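Side-chain contacts in B-agarase (Saccharophagus degradans, PDB 4BQ2), which hydrolyses agarose as an exo-acting beta-agarase of glycoside hydrolase family 50, probably releasing short sugars from chain ends: residues D313-E318 and M467-V472; D405-W410 and F699-S704; A422-N427 and F431-W436. All coordinates share one frame; numbering follows the deposited sequence.

Contact 1 of 3, residues D313-E318 and M467-V472; sequences DDVTPE and METARV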
loop_
_atom_site.group_PDB
_atom_site.type_symbol
_atom_site.label_atom_id
_atom_site.label_comp_id
_atom_site.label_asym_id
_atom_site.label_seq_id
_atom_site.Cartn_x
_atom_site.Cartn_y
_atom_site.Cartn_z
ATOM N N ASP A 313 -12.897 -24.571 -1.880
ATOM C CA ASP A 313 -12.019 -24.736 -3.046
ATOM C C ASP A 313 -11.845 -23.459 -3.899
ATOM O O ASP A 313 -11.098 -23.484 -4.873
ATOM C CB ASP A 313 -12.507 -25.888 -3.938
ATOM C CG ASP A 313 -12.330 -27.247 -3.290
ATOM O OD1 ASP A 313 -11.548 -27.361 -2.311
ATOM O OD2 ASP A 313 -12.975 -28.209 -3.771
ATOM N N ASP A 314 -12.537 -22.364 -3.542
ATOM C CA ASP A 314 -12.457 -21.107 -4.312
ATOM C C ASP A 314 -11.002 -20.611 -4.318
ATOM O O ASP A 314 -10.320 -20.658 -3.273
ATOM C CB ASP A 314 -13.376 -20.045 -3.688
ATOM C CG ASP A 314 -13.615 -18.828 -4.609
ATOM O OD1 ASP A 314 -12.861 -18.593 -5.590
ATOM O OD2 ASP A 314 -14.612 -18.106 -4.341
ATOM N N VAL A 315 -10.523 -20.151 -5.483
ATOM C CA VAL A 315 -9.131 -19.679 -5.584
ATOM C C VAL A 315 -9.017 -18.188 -5.260
ATOM O O VAL A 315 -7.905 -17.649 -5.166
ATOM C CB VAL A 315 -8.502 -19.947 -6.996
ATOM C CG1 VAL A 315 -8.398 -21.441 -7.284
ATOM C CG2 VAL A 315 -9.278 -19.227 -8.095
ATOM N N THR A 316 -10.168 -17.531 -5.093
ATOM C CA THR A 316 -10.228 -16.083 -4.946
ATOM C C THR A 316 -10.574 -15.693 -3.500
ATOM O O THR A 316 -11.624 -16.104 -2.977
ATOM C CB THR A 316 -11.241 -15.487 -5.946
ATOM O OG1 THR A 316 -10.884 -15.907 -7.280
ATOM C CG2 THR A 316 -11.283 -13.941 -5.857
ATOM N N PRO A 317 -9.680 -14.919 -2.844
ATOM C CA PRO A 317 -9.935 -14.486 -1.491
ATOM C C PRO A 317 -11.055 -13.448 -1.483
ATOM O O PRO A 317 -11.306 -12.770 -2.498
ATOM C CB PRO A 317 -8.597 -13.875 -1.022
ATOM C CG PRO A 317 -7.842 -13.563 -2.258
ATOM C CD PRO A 317 -8.424 -14.372 -3.387
ATOM N N GLU A 318 -11.713 -13.342 -0.334
ATOM C CA GLU A 318 -12.952 -12.569 -0.203
ATOM C C GLU A 318 -12.753 -11.126 -0.638
ATOM O O GLU A 318 -13.593 -10.571 -1.335
ATOM C CB GLU A 318 -13.499 -12.648 1.238
ATOM C CG GLU A 318 -14.871 -11.973 1.420
ATOM C CD GLU A 318 -16.052 -12.759 0.817
ATOM O OE1 GLU A 318 -15.819 -13.794 0.118
ATOM O OE2 GLU A 318 -17.231 -12.333 1.028
ATOM N N MET A 467 -1.141 -25.291 -8.021
ATOM C CA MET A 467 -1.535 -25.849 -9.324
ATOM C C MET A 467 -2.979 -25.417 -9.684
ATOM O O MET A 467 -3.246 -24.961 -10.807
ATOM C CB MET A 467 -1.439 -27.385 -9.281
ATOM C CG MET A 467 -0.024 -27.937 -9.396
ATOM S SD MET A 467 0.739 -27.643 -10.996
ATOM C CE MET A 467 -0.124 -28.842 -12.031
ATOM N N GLU A 468 -3.914 -25.538 -8.727
ATOM C CA GLU A 468 -5.278 -25.092 -9.007
ATOM C C GLU A 468 -5.317 -23.586 -9.288
ATOM O O GLU A 468 -6.021 -23.128 -10.194
ATOM C CB GLU A 468 -6.260 -25.516 -7.906
ATOM C CG GLU A 468 -7.706 -25.085 -8.118
ATOM C CD GLU A 468 -8.388 -25.760 -9.325
ATOM O OE1 GLU A 468 -7.815 -26.702 -9.918
ATOM O OE2 GLU A 468 -9.496 -25.299 -9.706
ATOM N N THR A 469 -4.532 -22.811 -8.550
ATOM C CA THR A 469 -4.484 -21.381 -8.793
ATOM C C THR A 469 -4.038 -21.064 -10.222
ATOM O O THR A 469 -4.686 -20.291 -10.906
ATOM C CB THR A 469 -3.557 -20.679 -7.787
ATOM O OG1 THR A 469 -4.073 -20.942 -6.479
ATOM C CG2 THR A 469 -3.489 -19.159 -8.045
ATOM N N ALA A 470 -2.923 -21.649 -10.650
ATOM C CA ALA A 470 -2.400 -21.412 -12.001
ATOM C C ALA A 470 -3.392 -21.929 -13.054
ATOM O O ALA A 470 -3.554 -21.330 -14.119
ATOM C CB ALA A 470 -1.030 -22.108 -12.151
ATOM N N ARG A 471 -4.027 -23.065 -12.774
ATOM C CA ARG A 471 -5.052 -23.580 -13.687
ATOM C C ARG A 471 -6.124 -22.561 -13.971
ATOM O O ARG A 471 -6.467 -22.327 -15.142
ATOM C CB ARG A 471 -5.668 -24.884 -13.166
ATOM C CG ARG A 471 -6.615 -25.530 -14.180
ATOM C CD ARG A 471 -7.399 -26.702 -13.564
ATOM N NE ARG A 471 -8.426 -26.183 -12.684
ATOM C CZ ARG A 471 -9.563 -25.642 -13.110
ATOM N NH1 ARG A 471 -9.851 -25.602 -14.410
ATOM N NH2 ARG A 471 -10.415 -25.161 -12.250
ATOM N N VAL A 472 -6.646 -21.919 -12.913
ATOM C CA VAL A 472 -7.721 -20.938 -13.079
ATOM C C VAL A 472 -7.232 -19.704 -13.881
ATOM O O VAL A 472 -7.869 -19.278 -14.853
ATOM C CB VAL A 472 -8.311 -20.498 -11.723
ATOM C CG1 VAL A 472 -9.301 -19.334 -11.908
ATOM C CG2 VAL A 472 -9.116 -21.653 -11.119
HETATM O O HOH W 1 -11.161 -23.375 -8.104
#

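Contact 2 of 3, residues D405-W410 and F699-S704; sequences DRMLNW and FQYMDS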
loop_
_atom_site.group_PDB
_atom_site.type_symbol
_atom_site.label_atom_id
_atom_site.label_comp_id
_atom_site.label_asym_id
_atom_site.label_seq_id
_atom_site.Cartn_x
_atom_site.Cartn_y
_atom_site.Cartn_z
ATOM N N ASP A 405 -10.007 3.170 -23.376
ATOM C CA ASP A 405 -9.796 4.417 -24.149
ATOM C C ASP A 405 -8.970 5.429 -23.346
ATOM O O ASP A 405 -8.119 6.104 -23.909
ATOM C CB ASP A 405 -11.134 5.059 -24.549
ATOM C CG ASP A 405 -11.829 4.318 -25.710
ATOM O OD1 ASP A 405 -11.229 3.371 -26.328
ATOM O OD2 ASP A 405 -12.980 4.683 -26.012
ATOM N N ARG A 406 -9.248 5.545 -22.040
ATOM C CA ARG A 406 -8.453 6.435 -21.174
ATOM C C ARG A 406 -7.008 5.961 -21.158
ATOM O O ARG A 406 -6.110 6.745 -21.359
ATOM C CB ARG A 406 -8.955 6.395 -19.731
ATOM C CG ARG A 406 -10.268 7.139 -19.519
ATOM C CD ARG A 406 -10.909 6.729 -18.206
ATOM N NE ARG A 406 -11.865 7.750 -17.743
ATOM C CZ ARG A 406 -12.685 7.600 -16.713
ATOM N NH1 ARG A 406 -12.684 6.468 -15.973
ATOM N NH2 ARG A 406 -13.514 8.597 -16.425
ATOM N N MET A 407 -6.789 4.686 -20.846
ATOM C CA MET A 407 -5.399 4.177 -20.711
ATOM C C MET A 407 -4.579 4.494 -21.954
ATOM O O MET A 407 -3.448 4.997 -21.859
ATOM C CB MET A 407 -5.387 2.676 -20.428
ATOM C CG MET A 407 -6.050 2.302 -19.098
ATOM S SD MET A 407 -5.483 3.275 -17.688
ATOM C CE MET A 407 -7.008 3.446 -16.745
ATOM N N LEU A 408 -5.159 4.208 -23.118
ATOM C CA LEU A 408 -4.527 4.531 -24.413
ATOM C C LEU A 408 -4.311 6.031 -24.633
ATOM O O LEU A 408 -3.234 6.459 -25.094
ATOM C CB LEU A 408 -5.318 3.910 -25.584
ATOM C CG LEU A 408 -5.370 2.389 -25.580
ATOM C CD1 LEU A 408 -6.310 1.934 -26.682
ATOM C CD2 LEU A 408 -3.965 1.816 -25.768
ATOM N N ASN A 409 -5.301 6.848 -24.304
ATOM C CA ASN A 409 -5.098 8.299 -24.403
ATOM C C ASN A 409 -4.003 8.787 -23.459
ATOM O O ASN A 409 -3.187 9.660 -23.802
ATOM C CB ASN A 409 -6.420 9.078 -24.153
ATOM C CG ASN A 409 -6.233 10.595 -24.267
ATOM O OD1 ASN A 409 -6.010 11.281 -23.271
ATOM N ND2 ASN A 409 -6.249 11.108 -25.499
ATOM N N TRP A 410 -3.967 8.193 -22.266
ATOM C CA TRP A 410 -3.067 8.658 -21.210
ATOM C C TRP A 410 -1.674 8.092 -21.411
ATOM O O TRP A 410 -0.741 8.460 -20.693
ATOM C CB TRP A 410 -3.605 8.212 -19.839
ATOM C CG TRP A 410 -4.957 8.789 -19.480
ATOM C CD1 TRP A 410 -5.631 9.807 -20.116
ATOM C CD2 TRP A 410 -5.744 8.394 -18.377
ATOM N NE1 TRP A 410 -6.821 10.051 -19.462
ATOM C CE2 TRP A 410 -6.912 9.191 -18.387
ATOM C CE3 TRP A 410 -5.578 7.430 -17.364
ATOM C CZ2 TRP A 410 -7.921 9.039 -17.441
ATOM C CZ3 TRP A 410 -6.596 7.272 -16.413
ATOM C CH2 TRP A 410 -7.732 8.108 -16.439
ATOM N N PHE A 699 -0.770 2.282 -7.779
ATOM C CA PHE A 699 -1.890 1.752 -7.014
ATOM C C PHE A 699 -2.706 2.953 -6.524
ATOM O O PHE A 699 -2.221 3.691 -5.656
ATOM C CB PHE A 699 -1.352 0.957 -5.806
ATOM C CG PHE A 699 -2.413 0.186 -5.048
ATOM C CD1 PHE A 699 -3.248 0.838 -4.135
ATOM C CD2 PHE A 699 -2.572 -1.193 -5.238
ATOM C CE1 PHE A 699 -4.214 0.123 -3.423
ATOM C CE2 PHE A 699 -3.556 -1.921 -4.542
ATOM C CZ PHE A 699 -4.392 -1.254 -3.639
ATOM N N GLN A 700 -3.913 3.207 -7.051
ATOM C CA GLN A 700 -4.705 2.342 -7.929
ATOM C C GLN A 700 -5.552 3.216 -8.877
ATOM O O GLN A 700 -5.398 4.421 -8.898
ATOM C CB GLN A 700 -5.610 1.473 -7.055
ATOM C CG GLN A 700 -6.470 2.352 -6.116
ATOM C CD GLN A 700 -7.349 1.564 -5.180
ATOM O OE1 GLN A 700 -7.279 0.337 -5.104
ATOM N NE2 GLN A 700 -8.187 2.269 -4.454
ATOM N N TYR A 701 -6.468 2.611 -9.637
ATOM C CA TYR A 701 -7.245 3.345 -10.646
ATOM C C TYR A 701 -8.169 4.391 -9.973
ATOM O O TYR A 701 -8.248 5.531 -10.419
ATOM C CB TYR A 701 -8.077 2.323 -11.445
ATOM C CG TYR A 701 -8.901 2.842 -12.609
ATOM C CD1 TYR A 701 -8.596 4.026 -13.258
ATOM C CD2 TYR A 701 -9.960 2.061 -13.110
ATOM C CE1 TYR A 701 -9.373 4.471 -14.330
ATOM C CE2 TYR A 701 -10.693 2.463 -14.209
ATOM C CZ TYR A 701 -10.409 3.667 -14.809
ATOM O OH TYR A 701 -11.178 4.050 -15.918
ATOM N N MET A 702 -8.887 3.971 -8.930
ATOM C CA MET A 702 -9.904 4.850 -8.300
ATOM C C MET A 702 -9.478 5.186 -6.882
ATOM O O MET A 702 -8.768 4.388 -6.281
ATOM C CB MET A 702 -11.249 4.132 -8.241
ATOM C CG MET A 702 -11.750 3.689 -9.613
ATOM S SD MET A 702 -11.925 1.891 -9.866
ATOM C CE MET A 702 -13.091 1.354 -8.609
ATOM N N ASP A 703 -9.932 6.318 -6.337
ATOM C CA ASP A 703 -9.747 6.566 -4.906
ATOM C C ASP A 703 -10.401 5.443 -4.158
ATOM O O ASP A 703 -11.437 4.905 -4.596
ATOM C CB ASP A 703 -10.443 7.877 -4.460
ATOM C CG ASP A 703 -9.755 9.122 -4.967
ATOM O OD1 ASP A 703 -8.526 9.092 -5.231
ATOM O OD2 ASP A 703 -10.472 10.142 -5.128
ATOM N N SER A 704 -9.850 5.117 -2.995
ATOM C CA SER A 704 -10.555 4.293 -2.030
ATOM C C SER A 704 -11.739 5.125 -1.493
ATOM O O SER A 704 -11.635 6.346 -1.440
ATOM C CB SER A 704 -9.672 3.933 -0.826
ATOM O OG SER A 704 -8.368 3.540 -1.166
#

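Contact 3 of 3, residues A422-N427 and F431-W436; sequences AYYDNN and FFANGW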
loop_
_atom_site.group_PDB
_atom_site.type_symbol
_atom_site.label_atom_id
_atom_site.label_comp_id
_atom_site.label_asym_id
_atom_site.label_seq_id
_atom_site.Cartn_x
_atom_site.Cartn_y
_atom_site.Cartn_z
ATOM N N ALA A 422 -12.744 -9.641 -17.224
ATOM C CA ALA A 422 -13.550 -9.223 -18.348
ATOM C C ALA A 422 -12.722 -8.352 -19.334
ATOM O O ALA A 422 -13.098 -8.226 -20.469
ATOM C CB ALA A 422 -14.795 -8.470 -17.863
ATOM N N TYR A 423 -11.608 -7.762 -18.889
ATOM C CA TYR A 423 -10.728 -6.970 -19.775
ATOM C C TYR A 423 -9.729 -7.851 -20.535
ATOM O O TYR A 423 -9.038 -7.384 -21.422
ATOM C CB TYR A 423 -9.850 -6.000 -18.981
ATOM C CG TYR A 423 -10.533 -4.780 -18.445
ATOM C CD1 TYR A 423 -10.696 -3.650 -19.233
ATOM C CD2 TYR A 423 -11.011 -4.751 -17.134
ATOM C CE1 TYR A 423 -11.331 -2.510 -18.729
ATOM C CE2 TYR A 423 -11.654 -3.637 -16.626
ATOM C CZ TYR A 423 -11.801 -2.518 -17.424
ATOM O OH TYR A 423 -12.397 -1.401 -16.919
ATOM N N TYR A 424 -9.657 -9.125 -20.194
ATOM C CA TYR A 424 -8.551 -9.960 -20.730
ATOM C C TYR A 424 -8.632 -10.231 -22.229
ATOM O O TYR A 424 -7.619 -10.632 -22.845
ATOM C CB TYR A 424 -8.498 -11.291 -19.987
ATOM C CG TYR A 424 -7.938 -11.194 -18.585
ATOM C CD1 TYR A 424 -7.602 -9.950 -17.998
ATOM C CD2 TYR A 424 -7.832 -12.350 -17.792
ATOM C CE1 TYR A 424 -7.129 -9.897 -16.684
ATOM C CE2 TYR A 424 -7.341 -12.289 -16.510
ATOM C CZ TYR A 424 -7.007 -11.068 -15.955
ATOM O OH TYR A 424 -6.554 -11.084 -14.640
ATOM N N ASP A 425 -9.812 -10.029 -22.815
ATOM C CA ASP A 425 -9.934 -10.131 -24.267
ATOM C C ASP A 425 -10.111 -8.794 -24.975
ATOM O O ASP A 425 -10.607 -8.761 -26.096
ATOM C CB ASP A 425 -11.049 -11.122 -24.680
ATOM C CG ASP A 425 -12.440 -10.654 -24.276
ATOM O OD1 ASP A 425 -12.542 -9.716 -23.465
ATOM O OD2 ASP A 425 -13.436 -11.235 -24.765
ATOM N N ASN A 426 -9.719 -7.690 -24.348
ATOM C CA ASN A 426 -9.975 -6.374 -24.941
ATOM C C ASN A 426 -9.220 -6.211 -26.245
ATOM O O ASN A 426 -9.690 -5.568 -27.149
ATOM C CB ASN A 426 -9.665 -5.254 -23.945
ATOM C CG ASN A 426 -8.195 -4.931 -23.872
ATOM O OD1 ASN A 426 -7.696 -4.202 -24.719
ATOM N ND2 ASN A 426 -7.497 -5.477 -22.877
ATOM N N ASN A 427 -8.057 -6.852 -26.329
ATOM C CA ASN A 427 -7.265 -6.918 -27.552
ATOM C C ASN A 427 -6.876 -5.534 -28.109
ATOM O O ASN A 427 -6.728 -5.364 -29.305
ATOM C CB ASN A 427 -7.956 -7.801 -28.607
ATOM C CG ASN A 427 -8.038 -9.248 -28.173
ATOM O OD1 ASN A 427 -7.376 -9.663 -27.210
ATOM N ND2 ASN A 427 -8.875 -10.034 -28.863
ATOM N N PHE A 431 -2.275 -6.584 -20.659
ATOM C CA PHE A 431 -2.677 -6.604 -19.240
ATOM C C PHE A 431 -1.786 -7.550 -18.444
ATOM O O PHE A 431 -1.141 -8.433 -19.013
ATOM C CB PHE A 431 -4.133 -7.085 -19.093
ATOM C CG PHE A 431 -4.357 -8.489 -19.593
ATOM C CD1 PHE A 431 -4.547 -8.740 -20.965
ATOM C CD2 PHE A 431 -4.375 -9.561 -18.694
ATOM C CE1 PHE A 431 -4.753 -10.052 -21.426
ATOM C CE2 PHE A 431 -4.577 -10.853 -19.140
ATOM C CZ PHE A 431 -4.789 -11.101 -20.501
ATOM N N PHE A 432 -1.780 -7.366 -17.129
ATOM C CA PHE A 432 -1.080 -8.274 -16.206
ATOM C C PHE A 432 -2.120 -9.121 -15.540
ATOM O O PHE A 432 -3.166 -8.598 -15.163
ATOM C CB PHE A 432 -0.273 -7.490 -15.172
ATOM C CG PHE A 432 0.948 -6.854 -15.758
ATOM C CD1 PHE A 432 0.837 -5.802 -16.666
ATOM C CD2 PHE A 432 2.213 -7.348 -15.444
ATOM C CE1 PHE A 432 1.968 -5.218 -17.254
ATOM C CE2 PHE A 432 3.357 -6.764 -16.003
ATOM C CZ PHE A 432 3.234 -5.697 -16.903
ATOM N N ALA A 433 -1.838 -10.414 -15.407
ATOM C CA ALA A 433 -2.779 -11.346 -14.785
ATOM C C ALA A 433 -2.330 -11.603 -13.361
ATOM O O ALA A 433 -1.211 -11.287 -13.028
ATOM C CB ALA A 433 -2.812 -12.665 -15.538
ATOM N N ASN A 434 -3.191 -12.223 -12.552
ATOM C CA ASN A 434 -2.841 -12.571 -11.178
ATOM C C ASN A 434 -3.640 -13.725 -10.649
ATOM O O ASN A 434 -4.770 -14.015 -11.108
ATOM C CB ASN A 434 -3.101 -11.384 -10.238
ATOM C CG ASN A 434 -4.598 -11.136 -9.993
ATOM O OD1 ASN A 434 -5.313 -10.450 -10.783
ATOM N ND2 ASN A 434 -5.082 -11.688 -8.910
ATOM N N GLY A 435 -3.077 -14.354 -9.625
ATOM C CA GLY A 435 -3.806 -15.319 -8.827
ATOM C C GLY A 435 -3.273 -15.272 -7.416
ATOM O O GLY A 435 -2.203 -14.665 -7.146
ATOM N N TRP A 436 -4.033 -15.885 -6.519
ATOM C CA TRP A 436 -3.646 -16.008 -5.117
ATOM C C TRP A 436 -3.679 -17.483 -4.763
ATOM O O TRP A 436 -4.657 -18.167 -5.072
ATOM C CB TRP A 436 -4.691 -15.358 -4.207
ATOM C CG TRP A 436 -5.043 -13.929 -4.377
ATOM C CD1 TRP A 436 -6.069 -13.424 -5.132
ATOM C CD2 TRP A 436 -4.449 -12.803 -3.697
ATOM N NE1 TRP A 436 -6.143 -12.062 -4.977
ATOM C CE2 TRP A 436 -5.175 -11.655 -4.085
ATOM C CE3 TRP A 436 -3.406 -12.669 -2.784
ATOM C CZ2 TRP A 436 -4.852 -10.355 -3.620
ATOM C CZ3 TRP A 436 -3.078 -11.376 -2.287
ATOM C CH2 TRP A 436 -3.784 -10.236 -2.730
HETATM O O HOH W 2 -5.166 -8.937 -13.286
HETATM O O HOH W 3 -6.164 -13.499 -13.467
#

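Contact 1 of 3, residues D313-E318 and M467-V472
Val315 lays its two methyls against Val472 and the aliphatic part of Glu468, seating a long irregular loop on helix 460-477. That helix belongs to a beta-alpha-beta unit, running between the neighbouring parallel strands 431-435 and 483-488, as expected in the (beta/alpha)8-type catalytic core of a family 50 enzyme.

Val315 CB faces the helix but stays behind the contact itself, and the two branches beyond it do the touching. CG1 reaches Glu468 CG at 3.8 Å, the two side chains crossing at about a right angle, and it also lies 3.9 Å from Val472 CG2. The other branch, CG2, sits between the backbone N and the carbonyl carbon of its own residue (chi1 of CG1 is -64°). There it meets both Val472 methyls; Val472 CG1 lies 3.8 Å from Val315 CG2. The two valines thus slide past each other in opposite directions, one fork beside the other, one helical turn along from Glu468.

The loop is stiffened from within: Asp314 OD1 accepts from Thr316 N, which makes an Asx turn with Val315 at its centre. Asp314 OD2 also pairs with Lys321.

On the helix, Arg471 grips the Glu468 carboxylate side-on. Its NE donates to OE1 and its NH2 to OE2, the latter at 2.7 Å and both close to the guanidinium plane. This double grip fixes the carboxylate's rotation beyond the bent Glu468 chain. Between 313-318 and 467-472 themselves the polar link runs through a water: water 1 donates to Glu468 OE2 at 3.0 Å and to Asp313 O at 3.2 Å; one turn earlier on the helix, Arg465 NH2 reaches the same carbonyl directly.

Contact 2 of 3, residues D405-W410 and F699-S704
Tyr701 reaches across to helix 394-410 and ends against Arg406 and Met407. The backbones stay well apart, with the CA atoms of Met407 and Tyr701 10.3 Å from each other, so the gap is bridged mainly by side-chain length.

The tight part is at the phenol. Arg406 NH1 donates to Tyr701 OH at 2.8 Å, with an N-H...O angle of 155°, and the oxygen lies in the guanidinium plane, at its edge. The two flat groups stand nearly upright to each other, their planes 83° apart. Arg406 gets there with its chain extended from CG to NE, which also brings its CD to 3.5 Å from Tyr701 OH. The hydroxyl is also hydrogen-bonded to Thr403 OG1, its main polar partner, one turn earlier on the same helix. Arg406 in turn pairs with Glu232 through NE and with Asp725 through NH1, so the guanidinium that holds the tyrosine is itself held by two carboxylates. Beside this polar knot, Met407 bends at its second and third torsions to put CE 3.5 Å from Tyr701 CE1.

The looser part is at Trp410. Its CZ3 comes no nearer than 4.5 Å to Tyr701 CE1, and the indole is engaged more closely by its own helix, with Arg406 CB lying 3.6 Å above the plane of the Trp410 ring. Trp410 too is buried, so this is not a solvent side.

Tyr701 stands just past strand 693-699, after a non-proline cis peptide between Phe699 and Gln700, as is common there in clan A glycosidases, to which family 50 probably belongs. Leu286 of strand 280-287 touches both Met407 and Tyr701, while Val732 and Lys736 of helix 729-739 pack on Trp410.

Contact 3 of 3, residues A422-N427 and F431-W436
Tyr424 and Phe431 are where the two backbones come nearest, with CA atoms 6.9 Å apart. Residues 423-426 form a type I turn that brings the chain round towards strand 431-435. Tyr423 O receives both the backbone N and the side-chain ND2 of Asn426, so the turn is tied twice.

The rings of Tyr424 and Phe431 form an offset stack, centroids 4.2 Å apart and planes 13° from parallel. Tyr424 CD1 lies over the Phe431 face, 3.3 Å from Phe431 CD2. Phe431 places its ring between its own backbone N and carbonyl carbon (chi1 62°), and the same face that carries the tyrosine ring also takes Tyr424 CA in a CH-pi contact, 4.0 Å from the ring centroid. Ile477 of helix 460-477 touches both aromatic side chains.

Beyond the stack the phenol slants across towards the strand and meets its polar atoms through water. Tyr424 OH donates to water 3 at 2.7 Å, and water 3 donates to Asn434 O at 2.8 Å. Water 2 donates to Tyr424 OH at 2.9 Å and lies close to Phe432 O and Asn434 OD1 as well. Both waters sit in the plane of the tyrosine ring, at its edge. The stack thus sets the ring's tilt, while the buried hydroxyl is satisfied as donor and acceptor at once.

From the N terminus, the chain passes 313-318, then 405-410, then contact 3, a short local closure. Next comes 467-472, which closes contact 1, and much later 699-704 closes contact 2. Contacts 1 and 2 therefore cross, and contact 3 is nested inside both loops. Contact 1 joins the loop between strand 296-301 and helix 328-332 to helix 460-477; contact 2 joins helix 394-410 to the chain leaving strand 693-699; contact 3 folds the loop after helix 394-410 back onto strand 431-435. Contacts 1 and 3 touch, through Pro317 and Thr469 against Trp436, whereas contact 2 stays about 5 Å from contact 3 at the nearest atoms.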